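Local coordinates for Xaa-Pro dipeptidase (PDB 3I7M), which is the N-terminal domain of a peptidase of family M24B, probably a manganese-dependent metalloexopeptidase that removes residues from the amino end of peptides, at residues Gln91-His96 and Ala119-Pro124. Numbering follows the deposited sequence.
Sequences QVKQRH and AQFSAP
Lys93 and Phe121 mark the nearest approach of the two backbones, with 9.0 Å between Lys93 CA and Phe121 CA, a gap that only side chains bridge. Segment 91-96 is the last turn of helix 84-94 and its exit, whereas 119-124 is an irregular connection. The helix closes in a Schellman motif: His96, at positive phi (64°), is its C-prime residue, Val97 N bonds to Val92 O, and His96 N to Lys93 O at 3.0 Å.

The contact illustrates how a lysine can give apolar contact along its chain and a hydrogen bond at its end. With CG beside its own backbone N (chi1 -66°) and the chain extended, Lys93 reaches across until NZ donates to Gln120 O at 2.6 Å. The C=O...NZ angle of 175° places the ammonium almost straight ahead of the carbonyl oxygen. On the way, Lys93 CE passes 3.8 Å from Phe121 CD2, meeting the ring obliquely. Val92 CG1 touches the neighbouring ring atom, Phe121 CE2, at 3.9 Å, its side chain roughly perpendicular to that of the phenylalanine. The CD2-CE2 flank of the ring is thus met from opposite sides of its plane, by a buried valine and by the last methylene of an exposed lysine.

Past the contact, Arg95 folds back on the helix: its NH1 bonds Gln91 O at 3.0 Å and Gln91 OE1 at 2.9 Å. Both acceptors lie close to the guanidinium plane, fixing its rotation.

In this Creatinase/Prolidase N-terminal domain, the contact ties the end of helix 84-94 to the loop joining helix 111-118 to the outer strand 125-129. Val92 and Phe121 both reach Met20 of strand 20-23, and Phe121 also touches Ala89 and Pro99, while Gln120 packs on Trp85, Ala86 and Ala89 farther back along helix 84-94.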
ATOM      1  N   GLN A  91       0.349  -8.794   7.431  1.00 11.79           N
ATOM      2  CA  GLN A  91      -0.961  -8.643   6.786  1.00 10.64           C
ATOM      3  C   GLN A  91      -0.966  -9.317   5.408  1.00 11.77           C
ATOM      4  O   GLN A  91      -1.978  -9.874   4.978  1.00 13.01           O
ATOM      5  CB  GLN A  91      -1.389  -7.176   6.712  1.00 11.46           C
ATOM      6  CG  GLN A  91      -1.637  -6.585   8.048  1.00 11.55           C
ATOM      7  CD  GLN A  91      -2.825  -7.161   8.751  1.00 13.29           C
ATOM      8  OE1 GLN A  91      -3.805  -7.471   8.125  1.00 15.87           O
ATOM      9  NE2 GLN A  91      -2.747  -7.225  10.044  1.00 17.04           N
ATOM     10  N   VAL A  92       0.112  -9.143   4.647  1.00 11.66           N
ATOM     11  CA  VAL A  92       0.234  -9.748   3.323  1.00 12.54           C
ATOM     12  C   VAL A  92       0.323 -11.278   3.435  1.00 14.14           C
ATOM     13  O   VAL A  92      -0.387 -12.005   2.718  1.00 14.30           O
ATOM     14  CB  VAL A  92       1.425  -9.127   2.577  1.00 12.51           C
ATOM     15  CG1 VAL A  92       1.756  -9.871   1.248  1.00 13.13           C
ATOM     16  CG2 VAL A  92       1.215  -7.627   2.285  1.00 12.26           C
ATOM     17  N   LYS A  93       1.156 -11.746   4.352  1.00 15.11           N
ATOM     18  CA  LYS A  93       1.290 -13.180   4.604  1.00 17.03           C
ATOM     19  C   LYS A  93      -0.024 -13.826   5.096  1.00 16.69           C
ATOM     20  O   LYS A  93      -0.366 -14.953   4.633  1.00 17.85           O
ATOM     21  CB  LYS A  93       2.526 -13.422   5.508  1.00 16.98           C
ATOM     22  CG  LYS A  93       3.879 -13.055   4.788  1.00 19.29           C
ATOM     23  CD  LYS A  93       5.060 -12.951   5.751  1.00 24.05           C
ATOM     24  CE  LYS A  93       6.348 -12.504   5.075  1.00 24.48           C
ATOM     25  NZ  LYS A  93       7.500 -12.452   6.048  1.00 29.13           N
ATOM     26  N   GLN A  94      -0.826 -13.115   5.888  1.00 16.70           N
ATOM     27  CA  GLN A  94      -2.161 -13.602   6.333  1.00 18.18           C
ATOM     28  C   GLN A  94      -3.122 -13.779   5.181  1.00 16.66           C
ATOM     29  O   GLN A  94      -4.068 -14.603   5.259  1.00 17.87           O
ATOM     30  CB  GLN A  94      -2.795 -12.604   7.281  1.00 19.06           C
ATOM     31  CG  GLN A  94      -2.185 -12.558   8.620  1.00 24.09           C
ATOM     32  CD  GLN A  94      -2.777 -11.448   9.496  1.00 29.85           C
ATOM     33  OE1 GLN A  94      -3.909 -10.963   9.272  1.00 34.00           O
ATOM     34  NE2 GLN A  94      -2.023 -11.058  10.501  1.00 33.34           N
ATOM     35  N   ARG A  95      -2.883 -13.024   4.089  1.00 15.44           N
ATOM     36  CA  ARG A  95      -3.732 -13.020   2.923  1.00 14.80           C
ATOM     37  C   ARG A  95      -3.194 -14.004   1.878  1.00 15.62           C
ATOM     38  O   ARG A  95      -3.641 -14.018   0.734  1.00 15.55           O
ATOM     39  CB  ARG A  95      -3.830 -11.589   2.355  1.00 13.72           C
ATOM     40  CG  ARG A  95      -4.730 -10.766   3.206  1.00 12.91           C
ATOM     41  CD  ARG A  95      -4.645  -9.291   2.813  1.00 14.45           C
ATOM     42  NE  ARG A  95      -5.644  -8.474   3.448  1.00 11.99           N
ATOM     43  CZ  ARG A  95      -5.585  -8.054   4.705  1.00 11.04           C
ATOM     44  NH1 ARG A  95      -4.542  -8.347   5.493  1.00 13.31           N
ATOM     45  NH2 ARG A  95      -6.543  -7.252   5.172  1.00 11.47           N
ATOM     46  N   HIS A  96      -2.270 -14.847   2.314  1.00 16.79           N
ATOM     47  CA  HIS A  96      -1.725 -15.944   1.502  1.00 17.97           C
ATOM     48  C   HIS A  96      -0.964 -15.493   0.291  1.00 17.28           C
ATOM     49  O   HIS A  96      -0.947 -16.184  -0.743  1.00 17.86           O
ATOM     50  CB  HIS A  96      -2.838 -16.940   1.150  1.00 18.81           C
ATOM     51  CG  HIS A  96      -3.667 -17.343   2.332  1.00 23.13           C
ATOM     52  ND1 HIS A  96      -3.145 -18.057   3.392  1.00 28.08           N
ATOM     53  CD2 HIS A  96      -4.949 -17.060   2.666  1.00 28.27           C
ATOM     54  CE1 HIS A  96      -4.081 -18.230   4.308  1.00 28.72           C
ATOM     55  NE2 HIS A  96      -5.184 -17.632   3.894  1.00 30.14           N
ATOM     56  N   ALA A 119      12.746  -6.405   2.531  1.00  9.24           N
ATOM     57  CA  ALA A 119      13.445  -7.275   3.516  1.00  9.05           C
ATOM     58  C   ALA A 119      12.518  -8.210   4.222  1.00 10.50           C
ATOM     59  O   ALA A 119      12.976  -9.230   4.731  1.00 11.71           O
ATOM     60  CB  ALA A 119      14.208  -6.430   4.515  1.00 11.36           C
ATOM     61  N   GLN A 120      11.240  -7.944   4.248  1.00  9.93           N
ATOM     62  CA  GLN A 120      10.288  -8.780   5.001  1.00 10.41           C
ATOM     63  C   GLN A 120       9.787  -9.967   4.210  1.00 13.70           C
ATOM     64  O   GLN A 120       9.101 -10.811   4.781  1.00 14.97           O
ATOM     65  CB  GLN A 120       9.132  -7.905   5.440  1.00 11.64           C
ATOM     66  CG  GLN A 120       9.559  -6.866   6.403  1.00 11.43           C
ATOM     67  CD  GLN A 120       9.934  -7.403   7.805  1.00 10.53           C
ATOM     68  OE1 GLN A 120       9.321  -8.364   8.290  1.00 15.65           O
ATOM     69  NE2 GLN A 120      10.959  -6.843   8.399  1.00 16.80           N
ATOM     70  N   PHE A 121      10.108 -10.032   2.919  1.00 12.72           N
ATOM     71  CA  PHE A 121       9.622 -11.059   1.991  1.00 13.73           C
ATOM     72  C   PHE A 121      10.747 -11.900   1.443  1.00 15.44           C
ATOM     73  O   PHE A 121      11.887 -11.442   1.426  1.00 15.36           O
ATOM     74  CB  PHE A 121       8.833 -10.435   0.867  1.00 13.53           C
ATOM     75  CG  PHE A 121       7.649  -9.652   1.352  1.00 14.69           C
ATOM     76  CD1 PHE A 121       7.607  -8.285   1.174  1.00 14.47           C
ATOM     77  CD2 PHE A 121       6.580 -10.283   1.954  1.00 13.37           C
ATOM     78  CE1 PHE A 121       6.547  -7.572   1.612  1.00 15.18           C
ATOM     79  CE2 PHE A 121       5.510  -9.527   2.359  1.00 15.26           C
ATOM     80  CZ  PHE A 121       5.509  -8.187   2.161  1.00 13.34           C
ATOM     81  N   SER A 122      10.456 -13.113   0.985  1.00 17.31           N
ATOM     82  CA  SER A 122      11.583 -13.998   0.671  1.00 18.19           C
ATOM     83  C   SER A 122      12.351 -13.604  -0.577  1.00 17.71           C
ATOM     84  O   SER A 122      13.579 -13.575  -0.561  1.00 17.65           O
ATOM     85  CB  SER A 122      11.170 -15.445   0.600  1.00 19.67           C
ATOM     86  OG  SER A 122       9.929 -15.559  -0.010  1.00 24.59           O
ATOM     87  N   ALA A 123      11.660 -13.260  -1.654  1.00 15.18           N
ATOM     88  CA  ALA A 123      12.384 -12.845  -2.867  1.00 15.30           C
ATOM     89  C   ALA A 123      11.473 -12.054  -3.781  1.00 15.63           C
ATOM     90  O   ALA A 123      11.108 -12.470  -4.864  1.00 16.20           O
ATOM     91  CB  ALA A 123      13.026 -14.005  -3.615  1.00 14.90           C
ATOM     92  N   PRO A 124      11.108 -10.876  -3.341  1.00 13.05           N
ATOM     93  CA  PRO A 124      10.248 -10.011  -4.170  1.00 12.17           C
ATOM     94  C   PRO A 124      11.051  -9.296  -5.258  1.00 13.24           C
ATOM     95  O   PRO A 124      12.285  -9.230  -5.172  1.00 15.06           O
ATOM     96  CB  PRO A 124       9.744  -8.979  -3.150  1.00 13.85           C
ATOM     97  CG  PRO A 124      10.922  -8.868  -2.180  1.00 12.87           C
ATOM     98  CD  PRO A 124      11.477 -10.210  -2.065  1.00 13.69           C
TER